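PDB 3FAX: reticulocyte binding protein, which probably acts as a pullulanase, hydrolysing alpha-1,6-glucosidic linkages of pullulan and related alpha-glucans in its amylase-like barrel, and carries a family 48 carbohydrate-binding module. Local coordinates for residues T159-D164 with V172-L177; S320-N325 with G345-S350; H410-D415 with Q492-K497; I484-R489 with G514-D519; I597-R602 with P805-V810. One frame throughout, in Å; residues are numbered along the deposited sequence.

From the N terminus, interaction 1 comes first and closes a short hairpin between strands 157-164 and 171-179 of the family 48 carbohydrate-binding module. Interaction 2 follows within the catalytic barrel, pinching together two parts of the long loop between strand 312-315 and helix 365-381. Interactions 3 and 4 cross along the chain, since 492-497 lies between 484-489 and 514-519: the former joins the loop around 410-415 to the loop after strand 482-485, and the latter pairs that strand with the next, 513-517, beside bound glucose. Interaction 5 spans 202 residues and attaches the C-terminal beta sheet to barrel helix 594-609, with its centre about 63 Å from that of interaction 1.

Interaction 1: residues T159-D164 with V172-L177; sequences TMIIYD and VATTPL
Thr159 turns its methyl across the hairpin onto the neighbouring strand: CG2, anti to the backbone N with OG1 at chi1 -52°, reaches to 3.4 Å from Thr175 O and 4.0 Å from Thr174 CB. Ile161 projects from the same face, where its CG2 lies 4.3 Å from the methyl CG2 of Thr174. The other face carries Met160, Ile162, Ala173 and Thr175. There Ile162 CB sits 4.4 Å from Ala173 CB, and Met160 CB lies 4.3 Å from Leu177 CD2; Leu189 and Leu193 cover Ile162. The antiparallel backbones are joined by Met160 N to Thr175 O (2.9 Å) and Ile162 N to Ala173 O (2.7 Å), with a return bond from Thr175 N to Met160 O. At Ile162 the ladder widens into a classic beta bulge, its carbonyl O accepting from both Val172 N and Ala173 N. The polar grip is therefore almost wholly backbone, while the side chains add mainly apolar contact, buried at Met160 and Ile162 and more exposed at Thr174 and Pro176.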
# COMPACT_ATOMS: atom_id res chain seq x y z
N THR A 159 -31.82 -8.10 -9.34
CA THR A 159 -32.14 -7.34 -10.54
C THR A 159 -31.00 -6.36 -10.85
O THR A 159 -30.50 -5.69 -9.95
CB THR A 159 -33.44 -6.53 -10.37
OG1 THR A 159 -34.49 -7.40 -9.92
CG2 THR A 159 -33.85 -5.89 -11.69
N MET A 160 -30.59 -6.31 -12.12
CA MET A 160 -29.65 -5.29 -12.59
C MET A 160 -30.46 -4.06 -12.94
O MET A 160 -31.53 -4.17 -13.53
CB MET A 160 -28.89 -5.75 -13.84
CG MET A 160 -27.98 -4.68 -14.45
SD MET A 160 -27.09 -5.20 -15.95
CE MET A 160 -25.83 -6.31 -15.30
N ILE A 161 -29.96 -2.89 -12.56
CA ILE A 161 -30.57 -1.62 -12.94
C ILE A 161 -29.58 -0.94 -13.86
O ILE A 161 -28.41 -0.83 -13.51
CB ILE A 161 -30.86 -0.74 -11.71
CG1 ILE A 161 -31.72 -1.50 -10.69
CG2 ILE A 161 -31.55 0.56 -12.13
CD1 ILE A 161 -31.95 -0.76 -9.38
N ILE A 162 -30.03 -0.49 -15.03
CA ILE A 162 -29.12 0.09 -16.03
C ILE A 162 -29.40 1.59 -16.23
O ILE A 162 -30.56 2.00 -16.36
CB ILE A 162 -29.21 -0.65 -17.39
CG1 ILE A 162 -28.91 -2.15 -17.21
CG2 ILE A 162 -28.26 -0.04 -18.41
CD1 ILE A 162 -28.87 -2.94 -18.54
N TYR A 163 -28.33 2.39 -16.25
CA TYR A 163 -28.46 3.85 -16.29
C TYR A 163 -27.79 4.44 -17.54
O TYR A 163 -26.85 3.87 -18.09
CB TYR A 163 -27.86 4.49 -15.04
CG TYR A 163 -28.34 3.91 -13.72
CD1 TYR A 163 -29.27 4.59 -12.93
CD2 TYR A 163 -27.84 2.70 -13.24
CE1 TYR A 163 -29.70 4.06 -11.70
CE2 TYR A 163 -28.26 2.17 -12.02
CZ TYR A 163 -29.19 2.85 -11.26
OH TYR A 163 -29.60 2.31 -10.05
N ASP A 164 -28.28 5.61 -17.96
CA ASP A 164 -27.87 6.21 -19.23
C ASP A 164 -26.39 6.56 -19.23
O ASP A 164 -25.89 7.16 -18.28
CB ASP A 164 -28.71 7.46 -19.54
CG ASP A 164 -28.58 7.93 -20.98
OD1 ASP A 164 -27.57 7.60 -21.64
OD2 ASP A 164 -29.48 8.65 -21.45
N VAL A 172 -32.44 3.51 -17.42
CA VAL A 172 -32.78 3.15 -18.80
C VAL A 172 -33.49 1.79 -18.92
O VAL A 172 -34.36 1.62 -19.77
CB VAL A 172 -31.52 3.18 -19.71
CG1 VAL A 172 -31.56 2.08 -20.76
CG2 VAL A 172 -31.37 4.55 -20.36
N ALA A 173 -33.11 0.83 -18.07
CA ALA A 173 -33.63 -0.55 -18.15
C ALA A 173 -33.32 -1.37 -16.89
O ALA A 173 -32.48 -0.99 -16.07
CB ALA A 173 -33.05 -1.25 -19.36
N THR A 174 -34.01 -2.50 -16.77
CA THR A 174 -33.77 -3.45 -15.68
C THR A 174 -33.95 -4.89 -16.18
O THR A 174 -34.62 -5.12 -17.18
CB THR A 174 -34.71 -3.19 -14.49
OG1 THR A 174 -36.06 -3.47 -14.88
CG2 THR A 174 -34.61 -1.75 -14.01
N THR A 175 -33.33 -5.86 -15.50
CA THR A 175 -33.44 -7.27 -15.88
C THR A 175 -33.22 -8.15 -14.66
O THR A 175 -32.29 -7.91 -13.89
CB THR A 175 -32.38 -7.68 -16.93
OG1 THR A 175 -32.16 -6.61 -17.86
CG2 THR A 175 -32.83 -8.92 -17.69
N PRO A 176 -34.05 -9.20 -14.48
CA PRO A 176 -33.77 -10.14 -13.40
C PRO A 176 -32.65 -11.08 -13.81
O PRO A 176 -32.51 -11.39 -14.99
CB PRO A 176 -35.09 -10.89 -13.24
CG PRO A 176 -35.73 -10.84 -14.60
CD PRO A 176 -35.24 -9.58 -15.27
N LEU A 177 -31.85 -11.51 -12.84
CA LEU A 177 -30.78 -12.47 -13.09
C LEU A 177 -31.21 -13.86 -12.62
O LEU A 177 -32.07 -13.99 -11.75
CB LEU A 177 -29.50 -12.06 -12.35
CG LEU A 177 -28.90 -10.66 -12.53
CD1 LEU A 177 -27.36 -10.74 -12.40
CD2 LEU A 177 -29.28 -10.02 -13.84

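Interaction 2: residues S320-N325 with G345-S350; sequences SYFYVN and GYDPQS
Asp347 meets Phe322 and Tyr323 with both its backbone and its carboxylate. Its carbonyl O accepts Phe322 N at 3.0 Å, and in the conformer described OD2 takes Tyr323 N at 2.8 Å on the syn lone pair, with a weak second bond from Phe322 N; because the residue has two conformers, the carboxylate's grip is less certain than the backbone's. Its CG lies between the backbone N and carbonyl carbon (chi1 57°), which turns the carboxylate toward these two amides. Two residues before Phe322, Ser320 O accepts Gln349 N at 3.0 Å and, weakly, Ser350 N. Gly345 lays its CA over one face of the Tyr321 ring, offset toward the rim and 3.8 Å from the centroid, a CH-pi contact.

In the second shell, Asn343 holds Asp347 OD1 and also the Tyr323 carbonyl, while Tyr358 and Lys397 bind the hydroxyls of Tyr321 and Tyr323. Trp227 reaches in to the Phe322 carbonyl, and a calcium ion lies about 5 Å from the Tyr323 side chain. Gly345 to Pro348 complete the sequence YNWGYDP, a hallmark of type I pullulanases, here folded against the beginning of the same long barrel loop.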
# COMPACT_ATOMS: atom_id res chain seq x y z
N SER A 320 -10.36 3.07 -7.61
CA SER A 320 -11.40 3.99 -7.15
C SER A 320 -11.46 4.03 -5.63
O SER A 320 -11.45 3.00 -4.98
CB SER A 320 -12.78 3.58 -7.71
OG SER A 320 -13.83 4.21 -6.99
N TYR A 321 -11.48 5.25 -5.09
CA TYR A 321 -11.70 5.51 -3.67
C TYR A 321 -12.93 6.40 -3.49
O TYR A 321 -13.30 7.14 -4.39
CB TYR A 321 -10.48 6.15 -3.02
CG TYR A 321 -9.83 7.29 -3.78
CD1 TYR A 321 -10.29 8.60 -3.63
CD2 TYR A 321 -8.74 7.07 -4.61
CE1 TYR A 321 -9.69 9.66 -4.31
CE2 TYR A 321 -8.13 8.11 -5.30
CZ TYR A 321 -8.61 9.41 -5.14
OH TYR A 321 -8.01 10.45 -5.82
N PHE A 322 -13.52 6.33 -2.29
CA PHE A 322 -14.88 6.80 -2.07
C PHE A 322 -15.03 8.32 -1.90
O PHE A 322 -15.82 8.94 -2.61
CB PHE A 322 -15.47 6.08 -0.84
CG PHE A 322 -16.95 6.26 -0.69
CD1 PHE A 322 -17.84 5.30 -1.17
CD2 PHE A 322 -17.47 7.39 -0.06
CE1 PHE A 322 -19.21 5.45 -1.03
CE2 PHE A 322 -18.84 7.56 0.08
CZ PHE A 322 -19.71 6.59 -0.41
N TYR A 323 -14.30 8.92 -0.96
CA TYR A 323 -14.52 10.33 -0.61
C TYR A 323 -13.89 11.33 -1.58
O TYR A 323 -12.78 11.81 -1.36
CB TYR A 323 -14.07 10.61 0.83
CG TYR A 323 -15.06 10.10 1.85
CD1 TYR A 323 -14.76 9.02 2.67
CD2 TYR A 323 -16.30 10.70 1.98
CE1 TYR A 323 -15.67 8.55 3.60
CE2 TYR A 323 -17.22 10.24 2.90
CZ TYR A 323 -16.90 9.17 3.71
OH TYR A 323 -17.82 8.72 4.62
N VAL A 324 -14.63 11.65 -2.65
CA VAL A 324 -14.14 12.56 -3.69
C VAL A 324 -15.25 13.10 -4.56
O VAL A 324 -16.32 12.51 -4.68
CB VAL A 324 -13.15 11.86 -4.65
CG1 VAL A 324 -11.74 12.08 -4.18
CG2 VAL A 324 -13.49 10.37 -4.81
N ASN A 325 -14.96 14.24 -5.19
CA ASN A 325 -15.73 14.77 -6.29
C ASN A 325 -14.81 14.78 -7.50
O ASN A 325 -13.97 15.66 -7.65
CB ASN A 325 -16.22 16.19 -5.98
CG ASN A 325 -16.99 16.81 -7.14
OD1 ASN A 325 -17.41 16.13 -8.07
ND2 ASN A 325 -17.18 18.12 -7.07
N GLY A 345 -6.20 8.15 -1.11
CA GLY A 345 -6.94 7.07 -1.74
C GLY A 345 -7.06 5.82 -0.90
O GLY A 345 -7.31 4.75 -1.45
N TYR A 346 -6.93 5.97 0.42
CA TYR A 346 -6.95 4.84 1.34
C TYR A 346 -8.34 4.59 1.93
O TYR A 346 -8.46 4.13 3.07
CB TYR A 346 -5.89 5.03 2.45
CG TYR A 346 -4.49 4.98 1.90
CD1 TYR A 346 -3.99 3.83 1.31
CD2 TYR A 346 -3.66 6.10 1.94
CE1 TYR A 346 -2.72 3.78 0.79
CE2 TYR A 346 -2.38 6.06 1.41
CZ TYR A 346 -1.91 4.89 0.84
OH TYR A 346 -0.64 4.84 0.31
N ASP A 347 -9.38 4.88 1.15
CA ASP A 347 -10.75 4.46 1.49
C ASP A 347 -11.37 3.78 0.26
O ASP A 347 -12.12 4.41 -0.49
CB ASP A 347 -11.61 5.61 2.04
CG ASP A 347 -11.71 6.80 1.10
OD1 ASP A 347 -10.66 7.38 0.75
OD2 ASP A 347 -12.85 7.16 0.74
N PRO A 348 -11.05 2.50 0.05
CA PRO A 348 -11.36 1.85 -1.22
C PRO A 348 -12.83 1.65 -1.53
O PRO A 348 -13.60 1.25 -0.66
CB PRO A 348 -10.67 0.49 -1.10
CG PRO A 348 -9.61 0.70 -0.11
CD PRO A 348 -10.23 1.60 0.90
N GLN A 349 -13.20 1.92 -2.78
CA GLN A 349 -14.56 1.70 -3.27
C GLN A 349 -14.61 0.49 -4.19
O GLN A 349 -15.53 -0.31 -4.11
CB GLN A 349 -15.05 2.95 -4.00
CG GLN A 349 -16.43 2.80 -4.59
CD GLN A 349 -17.05 4.14 -4.91
OE1 GLN A 349 -16.40 5.01 -5.48
NE2 GLN A 349 -18.31 4.31 -4.52
N SER A 350 -13.62 0.35 -5.05
CA SER A 350 -13.52 -0.79 -5.96
C SER A 350 -12.11 -1.32 -5.94
O SER A 350 -11.15 -0.58 -5.70
CB SER A 350 -13.91 -0.36 -7.38
OG SER A 350 -14.03 -1.48 -8.25

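Interaction 3: residues H410-D415 with Q492-K497; sequences HFMNED and QGDQGK
Met412 and Asp494 stand opposite each other in two irregular segments that run nearly the same way, 15° apart, with Gln495 N bonded to Met412 O (2.9 Å) and a type I turn carrying 494-497 onward. Asp494 closes the other side of Met412: its OD1 accepts Met412 N at 2.7 Å, nearly along the carboxylate C-O direction, and also lies in the plane of the Phe411 ring at its edge. Over one face of that ring, centred on it, sits Gly493 CA, 3.5 Å from the centroid and 9° off the normal, a CH-pi contact. Gln495 sends CG away from its backbone N (chi1 -179°) and bends at chi2, so that OE1 receives Glu414 N at 3.1 Å in the carbonyl plane, on a lone pair. His431 holds Asp494 OD2, and Trp122 of helix 122-129 packs on both Met412 and Asp494. The contact thus ties together two long beta-alpha loops, following the third and fifth strands of an alpha-amylase-type (beta/alpha)8 barrel, next to an N-terminal helix.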
# COMPACT_ATOMS: atom_id res chain seq x y z
N HIS A 410 -16.26 -9.95 5.01
CA HIS A 410 -15.39 -9.32 6.00
C HIS A 410 -14.92 -10.34 7.03
O HIS A 410 -15.55 -11.38 7.20
CB HIS A 410 -16.11 -8.16 6.66
CG HIS A 410 -16.63 -7.15 5.69
ND1 HIS A 410 -17.98 -6.95 5.48
CD2 HIS A 410 -15.99 -6.33 4.83
CE1 HIS A 410 -18.14 -6.03 4.55
NE2 HIS A 410 -16.95 -5.64 4.14
N PHE A 411 -13.81 -10.05 7.69
CA PHE A 411 -13.46 -10.78 8.90
C PHE A 411 -14.60 -10.57 9.89
O PHE A 411 -15.28 -9.55 9.85
CB PHE A 411 -12.13 -10.30 9.51
CG PHE A 411 -10.91 -10.86 8.83
CD1 PHE A 411 -10.78 -12.22 8.60
CD2 PHE A 411 -9.88 -10.02 8.43
CE1 PHE A 411 -9.65 -12.74 7.97
CE2 PHE A 411 -8.74 -10.53 7.81
CZ PHE A 411 -8.63 -11.89 7.58
N MET A 412 -14.82 -11.54 10.76
CA MET A 412 -16.03 -11.56 11.58
C MET A 412 -15.76 -11.78 13.05
O MET A 412 -14.73 -12.32 13.44
CB MET A 412 -17.00 -12.64 11.07
CG MET A 412 -17.98 -12.12 10.03
SD MET A 412 -18.90 -13.43 9.21
CE MET A 412 -17.62 -14.14 8.18
N ASN A 413 -16.72 -11.33 13.85
CA ASN A 413 -16.79 -11.70 15.25
C ASN A 413 -17.58 -13.01 15.33
O ASN A 413 -18.21 -13.41 14.35
CB ASN A 413 -17.44 -10.58 16.06
CG ASN A 413 -16.69 -9.26 15.94
OD1 ASN A 413 -15.54 -9.17 16.42
ND2 ASN A 413 -17.25 -8.31 15.35
N GLU A 414 -17.55 -13.67 16.49
CA GLU A 414 -18.19 -14.99 16.63
C GLU A 414 -19.71 -14.98 16.42
O GLU A 414 -20.30 -16.03 16.17
CB GLU A 414 -17.86 -15.62 17.99
CG GLU A 414 -16.46 -16.24 18.07
CD GLU A 414 -16.05 -16.61 19.49
OE1 GLU A 414 -16.94 -16.86 20.34
OE2 GLU A 414 -14.82 -16.66 19.75
N ASP A 415 -20.33 -13.80 16.49
CA ASP A 415 -21.78 -13.65 16.28
C ASP A 415 -22.19 -13.30 14.84
O ASP A 415 -23.37 -13.07 14.57
CB ASP A 415 -22.35 -12.59 17.24
CG ASP A 415 -21.70 -11.22 17.06
OD1 ASP A 415 -22.22 -10.24 17.65
OD2 ASP A 415 -20.67 -11.12 16.35
N GLN A 492 -5.87 -9.05 12.84
CA GLN A 492 -7.07 -9.23 13.65
C GLN A 492 -7.81 -10.52 13.28
O GLN A 492 -8.09 -11.35 14.14
CB GLN A 492 -8.04 -8.05 13.46
CG GLN A 492 -7.60 -6.74 14.12
CD GLN A 492 -7.25 -6.89 15.59
OE1 GLN A 492 -6.32 -6.26 16.08
NE2 GLN A 492 -7.99 -7.75 16.29
N GLY A 493 -8.15 -10.65 12.01
CA GLY A 493 -8.76 -11.85 11.48
C GLY A 493 -10.14 -12.13 12.03
O GLY A 493 -10.79 -11.23 12.58
N ASP A 494 -10.59 -13.38 11.89
CA ASP A 494 -11.85 -13.83 12.48
C ASP A 494 -11.59 -14.09 13.96
O ASP A 494 -10.56 -14.66 14.32
CB ASP A 494 -12.37 -15.10 11.80
CG ASP A 494 -12.88 -14.84 10.38
OD1 ASP A 494 -13.61 -13.86 10.17
OD2 ASP A 494 -12.55 -15.64 9.48
N GLN A 495 -12.54 -13.69 14.80
CA GLN A 495 -12.34 -13.68 16.26
C GLN A 495 -11.54 -14.85 16.82
O GLN A 495 -10.40 -14.67 17.26
CB GLN A 495 -13.68 -13.55 16.98
CG GLN A 495 -13.56 -13.50 18.50
CD GLN A 495 -14.58 -12.58 19.16
OE1 GLN A 495 -15.68 -12.37 18.65
NE2 GLN A 495 -14.20 -12.02 20.30
N GLY A 496 -12.12 -16.05 16.80
CA GLY A 496 -11.47 -17.21 17.42
C GLY A 496 -10.62 -18.06 16.49
O GLY A 496 -10.31 -19.21 16.82
N LYS A 497 -10.24 -17.51 15.33
CA LYS A 497 -9.54 -18.27 14.30
C LYS A 497 -8.24 -17.59 13.88
O LYS A 497 -8.21 -16.85 12.89
CB LYS A 497 -10.45 -18.48 13.08
CG LYS A 497 -11.70 -19.31 13.38
CD LYS A 497 -12.80 -19.12 12.34
CE LYS A 497 -14.06 -19.90 12.73
NZ LYS A 497 -15.18 -19.75 11.76

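Interaction 4: residues I484-R489 with G514-D519; sequences IGEGWR and GVFSDD. With GLC (alpha-D-glucopyranose), chain B.
Gly485 N gives a 3.0 Å bond to Gly514 O, and a weak one from Phe516 N to Gly485 O continues the parallel ladder, in which Ile484 pairs with Gly514 and Gly485 with Val515. A water bridges Gly487 N to Phe516 O.

In the apolar packing, Ile484 CD1 lies 4.2 Å from Phe516 CZ, and Phe516 CB 4.1 Å from Trp488 CH2.

Among the polar side chains, Trp488 NE1 bonds Glu486 OE2 at 2.8 Å from above the carboxylate plane, which helps to fix the rotation of the indole. Asp518 OD1, held by Gln504 and Asn557, meets the indole edge in its plane. The aspartate CG, between the backbone N and carbonyl carbon (chi1 52°), brings the carboxylate to the indole and the sugar.

Glucose lies over one indole face, its O3 3.6 Å above the plane, and Asp518 OD2 accepts the sugar O2 at 2.7 Å. Such an aromatic platform beside a carboxylate, at the C-terminal ends of (beta/alpha)8 barrel strands five and six, belongs to the sugar-binding cleft.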
# COMPACT_ATOMS: atom_id res chain seq x y z
N ILE A 484 5.94 -5.56 -2.59
CA ILE A 484 6.30 -5.14 -1.23
C ILE A 484 5.02 -4.88 -0.44
O ILE A 484 3.93 -4.93 -1.00
CB ILE A 484 7.25 -3.92 -1.23
CG1 ILE A 484 6.54 -2.68 -1.75
CG2 ILE A 484 8.52 -4.23 -2.06
CD1 ILE A 484 7.45 -1.47 -1.92
N GLY A 485 5.16 -4.61 0.86
CA GLY A 485 4.00 -4.23 1.67
C GLY A 485 4.37 -3.80 3.07
O GLY A 485 5.46 -4.06 3.55
N GLU A 486 3.44 -3.11 3.73
CA GLU A 486 3.60 -2.74 5.13
C GLU A 486 3.34 -3.98 5.99
O GLU A 486 2.19 -4.39 6.13
CB GLU A 486 2.60 -1.67 5.53
CG GLU A 486 2.74 -0.33 4.87
CD GLU A 486 1.83 0.71 5.53
OE1 GLU A 486 0.59 0.64 5.36
OE2 GLU A 486 2.37 1.58 6.24
N GLY A 487 4.39 -4.55 6.57
CA GLY A 487 4.27 -5.76 7.40
C GLY A 487 4.08 -5.52 8.90
O GLY A 487 4.54 -6.32 9.71
N TRP A 488 3.41 -4.44 9.27
CA TRP A 488 3.18 -4.16 10.69
C TRP A 488 2.31 -5.25 11.35
O TRP A 488 1.30 -5.67 10.79
CB TRP A 488 2.51 -2.80 10.89
CG TRP A 488 2.93 -1.68 9.98
CD1 TRP A 488 2.11 -0.87 9.27
CD2 TRP A 488 4.27 -1.25 9.70
NE1 TRP A 488 2.84 0.04 8.56
CE2 TRP A 488 4.17 -0.16 8.81
CE3 TRP A 488 5.54 -1.66 10.12
CZ2 TRP A 488 5.29 0.51 8.32
CZ3 TRP A 488 6.64 -1.00 9.64
CH2 TRP A 488 6.52 0.08 8.75
N ARG A 489 2.70 -5.70 12.53
CA ARG A 489 1.96 -6.75 13.25
C ARG A 489 0.62 -6.25 13.77
O ARG A 489 0.47 -5.91 14.95
CB ARG A 489 2.79 -7.29 14.41
CG ARG A 489 4.09 -7.91 13.97
CD ARG A 489 4.96 -8.26 15.15
NE ARG A 489 6.29 -8.63 14.71
CZ ARG A 489 7.28 -7.78 14.46
NH1 ARG A 489 7.11 -6.47 14.61
NH2 ARG A 489 8.46 -8.24 14.06
N GLY A 514 8.54 -8.41 -0.03
CA GLY A 514 9.39 -7.67 0.92
C GLY A 514 8.59 -6.73 1.83
O GLY A 514 7.46 -6.35 1.49
N VAL A 515 9.17 -6.35 2.96
CA VAL A 515 8.48 -5.44 3.89
C VAL A 515 9.30 -4.24 4.31
O VAL A 515 10.52 -4.32 4.49
CB VAL A 515 7.96 -6.16 5.15
CG1 VAL A 515 6.94 -7.23 4.77
CG2 VAL A 515 9.12 -6.73 5.97
N PHE A 516 8.61 -3.12 4.48
CA PHE A 516 9.22 -1.90 4.98
C PHE A 516 9.92 -2.14 6.31
O PHE A 516 9.38 -2.81 7.20
CB PHE A 516 8.17 -0.80 5.15
CG PHE A 516 7.69 -0.21 3.85
CD1 PHE A 516 8.45 0.75 3.19
CD2 PHE A 516 6.48 -0.60 3.30
CE1 PHE A 516 8.01 1.31 1.99
CE2 PHE A 516 6.03 -0.05 2.11
CZ PHE A 516 6.80 0.91 1.45
N SER A 517 11.13 -1.60 6.41
CA SER A 517 11.95 -1.69 7.60
C SER A 517 11.79 -0.43 8.43
O SER A 517 12.44 0.57 8.18
CB SER A 517 13.42 -1.88 7.20
OG SER A 517 14.23 -2.18 8.32
N ASP A 518 10.91 -0.49 9.43
CA ASP A 518 10.76 0.61 10.38
C ASP A 518 11.97 0.72 11.32
O ASP A 518 12.20 1.78 11.91
CB ASP A 518 9.44 0.52 11.17
CG ASP A 518 9.22 -0.84 11.85
OD1 ASP A 518 9.69 -1.88 11.32
OD2 ASP A 518 8.56 -0.87 12.90
N ASP A 519 12.76 -0.35 11.44
CA ASP A 519 13.95 -0.33 12.31
C ASP A 519 15.01 0.62 11.76
O ASP A 519 15.56 1.44 12.51
CB ASP A 519 14.55 -1.74 12.47
CG ASP A 519 15.39 -1.86 13.72
OD1 ASP A 519 14.83 -1.62 14.82
OD2 ASP A 519 16.60 -2.19 13.62
C1 GLC B . 4.69 -0.02 14.16
C2 GLC B . 5.42 0.67 13.01
C3 GLC B . 4.67 1.91 12.57
C4 GLC B . 3.22 1.57 12.28
C5 GLC B . 2.59 0.91 13.50
C6 GLC B . 1.13 0.57 13.22
O2 GLC B . 6.71 1.05 13.40
O3 GLC B . 5.27 2.46 11.42
O4 GLC B . 2.54 2.76 11.98
O5 GLC B . 3.33 -0.26 13.82
O6 GLC B . 0.67 -0.41 14.11
O HOH W 1 6.98 -3.50 6.86

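Interaction 5: residues I597-R602 with P805-V810; sequences IHRRLR and PLTAIV
Leu806 packs against two arginines of helix 594-609 and makes the tight part of the contact. Its CD2 lies over the centre of the Arg600 guanidinium, 3.6 Å above the plane, and its CB comes within 4.0 Å of Arg599 CB. Arg600 runs extended from CG to NE, its NH1 bonded to the carbonyl of Ile537. A G1 beta bulge at Leu806 and Thr807, opposite Asn754, is consistent with the leucine being turned toward the helix.

The looser side is the guanidinium end of Arg599, where it and Pro805 are partly exposed. Bent at chi3 (86°), Arg599 brings its guanidinium alongside Thr807, but both bonds from NH2 are weak: to Thr807 OG1 at 2.8 Å (angle 117°) and to Pro805 O at 3.4 Å. Thr807 OG1 donates to Pro805 O at 2.7 Å, from above the carbonyl plane. Packing of Leu806 on the arginine side chains, one methyl over a flat guanidinium face, thus appears to carry most of this junction, with the Arg599 charge probably eased by nearby carbonyl oxygens.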
# COMPACT_ATOMS: atom_id res chain seq x y z
N ILE A 597 20.22 21.11 7.83
CA ILE A 597 19.16 20.13 7.61
C ILE A 597 19.40 19.33 6.34
O ILE A 597 19.23 18.11 6.32
CB ILE A 597 17.79 20.84 7.52
CG1 ILE A 597 17.42 21.47 8.87
CG2 ILE A 597 16.71 19.86 7.08
CD1 ILE A 597 16.39 22.57 8.75
N HIS A 598 19.82 20.02 5.28
CA HIS A 598 20.08 19.37 3.99
C HIS A 598 21.32 18.50 4.02
O HIS A 598 21.33 17.44 3.41
CB HIS A 598 20.19 20.41 2.87
CG HIS A 598 18.87 20.74 2.24
ND1 HIS A 598 18.47 20.19 1.05
CD2 HIS A 598 17.86 21.54 2.65
CE1 HIS A 598 17.27 20.64 0.74
NE2 HIS A 598 16.87 21.46 1.70
N ARG A 599 22.35 18.95 4.73
CA ARG A 599 23.54 18.13 4.92
C ARG A 599 23.18 16.82 5.62
O ARG A 599 23.64 15.77 5.22
CB ARG A 599 24.64 18.88 5.69
CG ARG A 599 25.47 19.81 4.79
CD ARG A 599 26.52 20.62 5.57
NE ARG A 599 27.79 19.89 5.75
CZ ARG A 599 28.71 19.71 4.80
NH1 ARG A 599 28.55 20.19 3.57
NH2 ARG A 599 29.82 19.04 5.08
N ARG A 600 22.32 16.90 6.64
CA ARG A 600 21.83 15.72 7.35
C ARG A 600 20.93 14.84 6.48
O ARG A 600 20.98 13.61 6.56
CB ARG A 600 21.04 16.13 8.59
CG ARG A 600 21.89 16.71 9.70
CD ARG A 600 21.01 17.23 10.83
NE ARG A 600 21.79 17.84 11.90
CZ ARG A 600 22.49 17.17 12.81
NH1 ARG A 600 22.53 15.84 12.81
NH2 ARG A 600 23.16 17.84 13.73
N LEU A 601 20.10 15.48 5.67
CA LEU A 601 19.17 14.77 4.78
C LEU A 601 19.94 13.92 3.76
O LEU A 601 19.59 12.76 3.53
CB LEU A 601 18.26 15.78 4.08
CG LEU A 601 17.10 15.29 3.22
CD1 LEU A 601 16.09 16.42 2.99
CD2 LEU A 601 17.62 14.74 1.90
N ARG A 602 20.97 14.50 3.16
CA ARG A 602 21.80 13.79 2.19
C ARG A 602 22.48 12.55 2.81
O ARG A 602 22.69 11.54 2.13
CB ARG A 602 22.83 14.74 1.56
CG ARG A 602 22.19 15.78 0.62
CD ARG A 602 23.22 16.64 -0.11
NE ARG A 602 23.63 17.81 0.66
CZ ARG A 602 23.41 19.09 0.36
NH1 ARG A 602 22.76 19.45 -0.74
NH2 ARG A 602 23.87 20.04 1.17
N PRO A 805 32.18 17.47 9.66
CA PRO A 805 30.91 17.15 10.30
C PRO A 805 29.76 17.12 9.29
O PRO A 805 29.79 17.87 8.31
CB PRO A 805 30.70 18.31 11.30
CG PRO A 805 31.91 19.18 11.21
CD PRO A 805 32.61 18.86 9.94
N LEU A 806 28.78 16.26 9.53
CA LEU A 806 27.61 16.16 8.66
C LEU A 806 28.02 15.96 7.20
O LEU A 806 27.58 16.70 6.31
CB LEU A 806 26.72 17.41 8.82
CG LEU A 806 26.24 17.78 10.23
CD1 LEU A 806 25.28 18.97 10.18
CD2 LEU A 806 25.59 16.59 10.94
N THR A 807 28.87 14.98 6.95
CA THR A 807 29.42 14.75 5.61
C THR A 807 29.52 13.27 5.32
O THR A 807 29.83 12.47 6.21
CB THR A 807 30.83 15.35 5.49
OG1 THR A 807 30.87 16.62 6.15
CG2 THR A 807 31.23 15.51 4.02
N ALA A 808 29.28 12.90 4.06
CA ALA A 808 29.43 11.51 3.59
C ALA A 808 30.54 11.40 2.54
O ALA A 808 30.65 12.25 1.66
CB ALA A 808 28.12 11.01 3.02
N ILE A 809 31.33 10.33 2.65
CA ILE A 809 32.42 10.07 1.71
C ILE A 809 32.27 8.66 1.17
O ILE A 809 31.97 7.74 1.94
CB ILE A 809 33.81 10.18 2.40
CG1 ILE A 809 34.01 11.56 3.03
CG2 ILE A 809 34.95 9.89 1.40
CD1 ILE A 809 33.79 12.71 2.06
N VAL A 810 32.46 8.49 -0.14
CA VAL A 810 32.53 7.16 -0.73
C VAL A 810 33.79 7.04 -1.58
O VAL A 810 34.05 7.90 -2.41
CB VAL A 810 31.31 6.83 -1.60
CG1 VAL A 810 31.42 5.41 -2.16
CG2 VAL A 810 30.02 6.98 -0.80